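Local coordinates for YycN protein (Bacillus subtilis, PDB 1ON0) that is of unknown function but probably transfers acyl groups, most likely acetyl from acetyl-CoA, as a homodimeric member of the GNAT acetyltransferase family, at residues B[84-89]-B[122-127]; B[25-30]-B[128-133]. All blocks are in the same frame, centred on the assembly; numbering follows the deposited sequence.

Contact 1: B[84-89]-B[122-127]; sequences HPQQEA and IRKLSL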
loop_
_atom_site.group_PDB
_atom_site.type_symbol
_atom_site.label_atom_id
_atom_site.label_comp_id
_atom_site.label_asym_id
_atom_site.label_seq_id
_atom_site.Cartn_x
_atom_site.Cartn_y
_atom_site.Cartn_z
ATOM N N HIS B 84 -18.211 20.011 -24.814
ATOM C CA HIS B 84 -17.246 19.212 -25.551
ATOM C C HIS B 84 -17.955 18.079 -26.289
ATOM O O HIS B 84 -18.777 17.372 -25.716
ATOM C CB HIS B 84 -16.184 18.660 -24.601
ATOM C CG HIS B 84 -15.013 18.046 -25.297
ATOM N ND1 HIS B 84 -15.114 16.897 -26.053
ATOM C CD2 HIS B 84 -13.706 18.400 -25.331
ATOM C CE1 HIS B 84 -13.924 16.570 -26.517
ATOM N NE2 HIS B 84 -13.050 17.467 -26.094
ATOM N N PRO B 85 -17.645 17.896 -27.582
ATOM C CA PRO B 85 -18.261 16.845 -28.403
ATOM C C PRO B 85 -18.209 15.427 -27.837
ATOM O O PRO B 85 -18.969 14.563 -28.265
ATOM C CB PRO B 85 -17.523 16.967 -29.741
ATOM C CG PRO B 85 -16.184 17.486 -29.341
ATOM C CD PRO B 85 -16.550 18.546 -28.318
ATOM N N GLN B 86 -17.316 15.180 -26.885
ATOM C CA GLN B 86 -17.220 13.854 -26.284
ATOM C C GLN B 86 -17.269 13.966 -24.769
ATOM O O GLN B 86 -16.807 13.080 -24.055
ATOM C CB GLN B 86 -15.931 13.148 -26.716
ATOM C CG GLN B 86 -15.741 13.058 -28.224
ATOM C CD GLN B 86 -14.518 12.241 -28.611
ATOM O OE1 GLN B 86 -13.876 12.506 -29.634
ATOM N NE2 GLN B 86 -14.195 11.231 -27.803
ATOM N N GLN B 87 -17.832 15.071 -24.290
ATOM C CA GLN B 87 -17.966 15.324 -22.857
ATOM C C GLN B 87 -16.634 15.005 -22.168
ATOM O O GLN B 87 -16.599 14.484 -21.053
ATOM C CB GLN B 87 -19.094 14.450 -22.280
ATOM C CG GLN B 87 -19.855 15.052 -21.084
ATOM C CD GLN B 87 -21.026 15.967 -21.472
ATOM O OE1 GLN B 87 -21.939 15.564 -22.200
ATOM N NE2 GLN B 87 -21.008 17.195 -20.964
ATOM N N GLU B 88 -15.536 15.323 -22.843
ATOM C CA GLU B 88 -14.223 15.055 -22.299
ATOM C C GLU B 88 -13.824 16.143 -21.308
ATOM O O GLU B 88 -14.420 17.216 -21.269
ATOM C CB GLU B 88 -13.197 14.975 -23.434
ATOM C CG GLU B 88 -11.939 14.169 -23.106
ATOM C CD GLU B 88 -11.035 13.962 -24.315
ATOM O OE1 GLU B 88 -10.139 13.088 -24.256
ATOM O OE2 GLU B 88 -11.218 14.676 -25.320
ATOM N N ALA B 89 -12.834 15.845 -20.480
ATOM C CA ALA B 89 -12.330 16.806 -19.508
ATOM C C ALA B 89 -10.844 16.531 -19.421
ATOM O O ALA B 89 -10.416 15.380 -19.443
ATOM C CB ALA B 89 -12.993 16.606 -18.155
ATOM N N ILE B 122 -19.067 14.132 -17.348
ATOM C CA ILE B 122 -17.860 13.840 -18.108
ATOM C C ILE B 122 -17.882 12.401 -18.615
ATOM O O ILE B 122 -18.101 11.490 -17.832
ATOM C CB ILE B 122 -16.620 14.023 -17.228
ATOM C CG1 ILE B 122 -16.606 15.429 -16.650
ATOM C CG2 ILE B 122 -15.373 13.738 -18.021
ATOM C CD1 ILE B 122 -15.429 15.686 -15.757
ATOM N N ARG B 123 -17.652 12.203 -19.909
ATOM C CA ARG B 123 -17.646 10.862 -20.482
ATOM C C ARG B 123 -16.249 10.374 -20.858
ATOM O O ARG B 123 -16.060 9.192 -21.167
ATOM C CB ARG B 123 -18.516 10.792 -21.737
ATOM C CG ARG B 123 -20.023 10.708 -21.503
ATOM C CD ARG B 123 -20.644 9.702 -22.485
ATOM N NE ARG B 123 -20.234 9.951 -23.869
ATOM C CZ ARG B 123 -20.227 9.026 -24.833
ATOM N NH1 ARG B 123 -20.607 7.774 -24.575
ATOM N NH2 ARG B 123 -19.842 9.353 -26.064
ATOM N N LYS B 124 -15.267 11.272 -20.846
ATOM C CA LYS B 124 -13.901 10.896 -21.211
ATOM C C LYS B 124 -12.875 11.783 -20.499
ATOM O O LYS B 124 -13.136 12.946 -20.206
ATOM C CB LYS B 124 -13.743 11.014 -22.728
ATOM C CG LYS B 124 -12.408 10.553 -23.290
ATOM C CD LYS B 124 -12.378 10.707 -24.814
ATOM C CE LYS B 124 -11.031 10.296 -25.387
ATOM N NZ LYS B 124 -11.029 10.257 -26.874
ATOM N N LEU B 125 -11.708 11.219 -20.218
ATOM C CA LEU B 125 -10.650 11.945 -19.548
ATOM C C LEU B 125 -9.414 11.998 -20.400
ATOM O O LEU B 125 -9.042 11.013 -21.042
ATOM C CB LEU B 125 -10.298 11.285 -18.226
ATOM C CG LEU B 125 -11.400 11.268 -17.185
ATOM C CD1 LEU B 125 -10.908 10.443 -16.011
ATOM C CD2 LEU B 125 -11.740 12.705 -16.747
ATOM N N SER B 126 -8.757 13.150 -20.382
ATOM C CA SER B 126 -7.545 13.349 -21.168
ATOM C C SER B 126 -6.506 14.014 -20.258
ATOM O O SER B 126 -6.861 14.783 -19.370
ATOM C CB SER B 126 -7.882 14.229 -22.368
ATOM O OG SER B 126 -6.792 14.347 -23.230
ATOM N N LEU B 127 -5.232 13.713 -20.477
ATOM C CA LEU B 127 -4.171 14.270 -19.654
ATOM C C LEU B 127 -2.795 14.262 -20.326
ATOM O O LEU B 127 -2.583 13.580 -21.334
ATOM C CB LEU B 127 -4.079 13.491 -18.335
ATOM C CG LEU B 127 -3.595 12.035 -18.424
ATOM C CD1 LEU B 127 -2.110 11.991 -18.740
ATOM C CD2 LEU B 127 -3.848 11.341 -17.092
#
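Strand 124-127 runs parallel to the start of strand 88-96, with E88 abreast of K124 and A89 of L125, and three sound backbone bonds stitch them: R123 N to Q87 O (2.8 Å), A89 N to K124 O and S126 N to A89 O. Q87 O also draws a weak bond from K124 N. On one face of the sheet the extended chains of E88 and K124 cross, the long aliphatic chain of K124 letting it run past the carboxylate arm, and OE1 of E88 lies 3.1 Å from CE of K124. NZ of K124 stands 4.0 Å from OE1 of E88, a long salt bridge. E88 has CG anti to the backbone N (chi1 -156°), which carries its carboxylate across to K124 and beside CB of S126. Q86 runs alongside K124. The two strands and helix 105-119 form a right-handed beta-alpha-beta crossover, part of the GNAT fold. On the helix-covered face, A89 is small enough to let the I122 side chain in: CD1 of I122 reaches CB of A89 at 3.5 Å, while I122 and L125 pack against A117 of that helix. Q86 N braces the type I turn H84-Q87 by bonding ND1 of H84.

Contact 2: B[25-30]-B[128-133]; sequences AEEKVK and HVFAHN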
loop_
_atom_site.group_PDB
_atom_site.type_symbol
_atom_site.label_atom_id
_atom_site.label_comp_id
_atom_site.label_asym_id
_atom_site.label_seq_id
_atom_site.Cartn_x
_atom_site.Cartn_y
_atom_site.Cartn_z
ATOM N N ALA B 25 7.913 23.907 -13.670
ATOM C CA ALA B 25 9.125 24.448 -14.244
ATOM C C ALA B 25 10.206 23.375 -14.190
ATOM O O ALA B 25 10.959 23.180 -15.147
ATOM C CB ALA B 25 9.565 25.681 -13.475
ATOM N N GLU B 26 10.272 22.668 -13.068
ATOM C CA GLU B 26 11.260 21.615 -12.882
ATOM C C GLU B 26 11.002 20.491 -13.896
ATOM O O GLU B 26 11.934 19.894 -14.422
ATOM C CB GLU B 26 11.166 21.116 -11.434
ATOM C CG GLU B 26 12.017 19.909 -11.054
ATOM C CD GLU B 26 11.609 19.339 -9.687
ATOM O OE1 GLU B 26 11.531 20.131 -8.717
ATOM O OE2 GLU B 26 11.372 18.110 -9.585
ATOM N N GLU B 27 9.733 20.227 -14.184
ATOM C CA GLU B 27 9.378 19.184 -15.134
ATOM C C GLU B 27 9.740 19.608 -16.555
ATOM O O GLU B 27 10.232 18.812 -17.358
ATOM C CB GLU B 27 7.881 18.887 -15.070
ATOM C CG GLU B 27 7.387 18.319 -13.759
ATOM C CD GLU B 27 7.658 16.836 -13.618
ATOM O OE1 GLU B 27 6.765 16.127 -13.108
ATOM O OE2 GLU B 27 8.753 16.381 -14.011
ATOM N N LYS B 28 9.490 20.864 -16.873
ATOM C CA LYS B 28 9.807 21.338 -18.203
ATOM C C LYS B 28 11.305 21.335 -18.454
ATOM O O LYS B 28 11.749 21.030 -19.567
ATOM C CB LYS B 28 9.209 22.723 -18.410
ATOM C CG LYS B 28 7.706 22.667 -18.682
ATOM C CD LYS B 28 7.476 22.039 -20.044
ATOM C CE LYS B 28 6.019 21.974 -20.401
ATOM N NZ LYS B 28 5.866 21.650 -21.835
ATOM N N VAL B 29 12.087 21.660 -17.425
ATOM C CA VAL B 29 13.544 21.655 -17.566
ATOM C C VAL B 29 14.033 20.225 -17.721
ATOM O O VAL B 29 14.891 19.949 -18.556
ATOM C CB VAL B 29 14.248 22.260 -16.352
ATOM C CG1 VAL B 29 15.752 22.044 -16.473
ATOM C CG2 VAL B 29 13.938 23.738 -16.263
ATOM N N LYS B 30 13.475 19.322 -16.917
ATOM C CA LYS B 30 13.857 17.922 -16.981
ATOM C C LYS B 30 13.597 17.373 -18.374
ATOM O O LYS B 30 14.428 16.673 -18.948
ATOM C CB LYS B 30 13.093 17.089 -15.939
ATOM C CG LYS B 30 13.476 17.375 -14.496
ATOM C CD LYS B 30 12.771 16.438 -13.507
ATOM C CE LYS B 30 13.230 15.001 -13.641
ATOM N NZ LYS B 30 12.404 14.105 -12.781
ATOM N N HIS B 128 -1.856 15.011 -19.744
ATOM C CA HIS B 128 -0.488 15.065 -20.256
ATOM C C HIS B 128 0.465 14.544 -19.184
ATOM O O HIS B 128 0.323 14.844 -18.000
ATOM C CB HIS B 128 -0.102 16.500 -20.622
ATOM C CG HIS B 128 1.374 16.717 -20.776
ATOM N ND1 HIS B 128 2.248 16.680 -19.709
ATOM C CD2 HIS B 128 2.135 16.961 -21.873
ATOM C CE1 HIS B 128 3.481 16.890 -20.139
ATOM N NE2 HIS B 128 3.438 17.063 -21.450
ATOM N N VAL B 129 1.438 13.754 -19.615
ATOM C CA VAL B 129 2.421 13.204 -18.705
ATOM C C VAL B 129 3.786 13.308 -19.379
ATOM O O VAL B 129 3.931 12.951 -20.540
ATOM C CB VAL B 129 2.083 11.722 -18.355
ATOM C CG1 VAL B 129 2.180 10.852 -19.592
ATOM C CG2 VAL B 129 2.998 11.219 -17.267
ATOM N N PHE B 130 4.769 13.834 -18.650
ATOM C CA PHE B 130 6.116 13.966 -19.177
ATOM C C PHE B 130 6.704 12.587 -19.381
ATOM O O PHE B 130 6.604 11.716 -18.509
ATOM C CB PHE B 130 7.026 14.748 -18.221
ATOM C CG PHE B 130 6.647 16.187 -18.059
ATOM C CD1 PHE B 130 5.842 16.588 -17.002
ATOM C CD2 PHE B 130 7.051 17.135 -19.003
ATOM C CE1 PHE B 130 5.455 17.919 -16.868
ATOM C CE2 PHE B 130 6.675 18.466 -18.884
ATOM C CZ PHE B 130 5.862 18.858 -17.814
ATOM N N ALA B 131 7.325 12.394 -20.534
ATOM C CA ALA B 131 7.939 11.117 -20.867
ATOM C C ALA B 131 8.783 10.580 -19.719
ATOM O O ALA B 131 8.739 9.386 -19.432
ATOM C CB ALA B 131 8.799 11.276 -22.111
ATOM N N HIS B 132 9.536 11.453 -19.050
ATOM C CA HIS B 132 10.401 10.993 -17.967
ATOM C C HIS B 132 9.651 10.500 -16.728
ATOM O O HIS B 132 10.216 9.755 -15.930
ATOM C CB HIS B 132 11.407 12.078 -17.564
ATOM C CG HIS B 132 10.775 13.318 -17.018
ATOM N ND1 HIS B 132 10.571 14.450 -17.778
ATOM C CD2 HIS B 132 10.265 13.594 -15.792
ATOM C CE1 HIS B 132 9.964 15.369 -17.047
ATOM N NE2 HIS B 132 9.766 14.872 -15.837
ATOM N N ASN B 133 8.392 10.911 -16.572
ATOM C CA ASN B 133 7.570 10.496 -15.432
ATOM C C ASN B 133 7.088 9.058 -15.651
ATOM O O ASN B 133 5.894 8.804 -15.780
ATOM C CB ASN B 133 6.350 11.412 -15.292
ATOM C CG ASN B 133 6.378 12.242 -14.023
ATOM O OD1 ASN B 133 7.168 13.178 -13.891
ATOM N ND2 ASN B 133 5.515 11.896 -13.073
#
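OE2 of E27 accepts a short, nearly straight hydrogen bond from NE2 of H132, 2.6 Å long with 168° at the hydrogen. OE2 of E27 lies in the plane of the H132 imidazole, whereas NE2 meets that oxygen from above the carboxylate plane, the two flat groups being turned well away from parallel. E27 can reach because its chain bends at chi2 (-80°), swinging the carboxylate off the helix toward the loop; its OE1 takes a weak bond from H23, one turn earlier. The H132 ring is sandwiched: CB of K30 sits over one face, 4.0 Å from the ring centroid, and CB of F130 lies over the other. A chi1 of 63° sets CG of H132 between its backbone N and carbonyl carbon, folding the ring back over F130. That phenyl is layered in turn, with the methylene CB of E27 over one face and CE1 of H128 over the opposite one, while CD of K28 comes to its edge, 3.8 Å from CE2 of F130. Replacing E27 by an alanine would strip away the carboxylate and is likely to leave NE2 of H132 without its acceptor and the imidazole freer to turn. The contact thus joins the end region of helix 10-31 to the type I turn F130-N133 that leads into helix 134-142; V29 and K30 also pack on Q134 of the second subunit. With a carboxylate at its NE2, H132 would probably be more ready to carry a proton on both nitrogens, a tendency that the nearby ammonium of K30 is likely to oppose.

In the fold
Contact 1 and contact 2 follow one another along the chain: 122-127 supplies the last strand of the sheet and 128-133 continues from it as the loop before helix 134-142. Their centres lie about 23 Å apart, and beyond this continuity they do not touch. Contact 1 is nested within the long loop that contact 2 closes: the crossover through helix 105-119 lies inside it, and the chain leaving strand 124-127 comes back to helix 10-31. Contact 1 is mainly strand pairing; contact 2 relies on side chains and lies near the second subunit. In GNAT enzymes acetyl-CoA usually binds where the parallel pair, here 88-96 and 124-127, splays apart beyond its paired start; the site here is inferred.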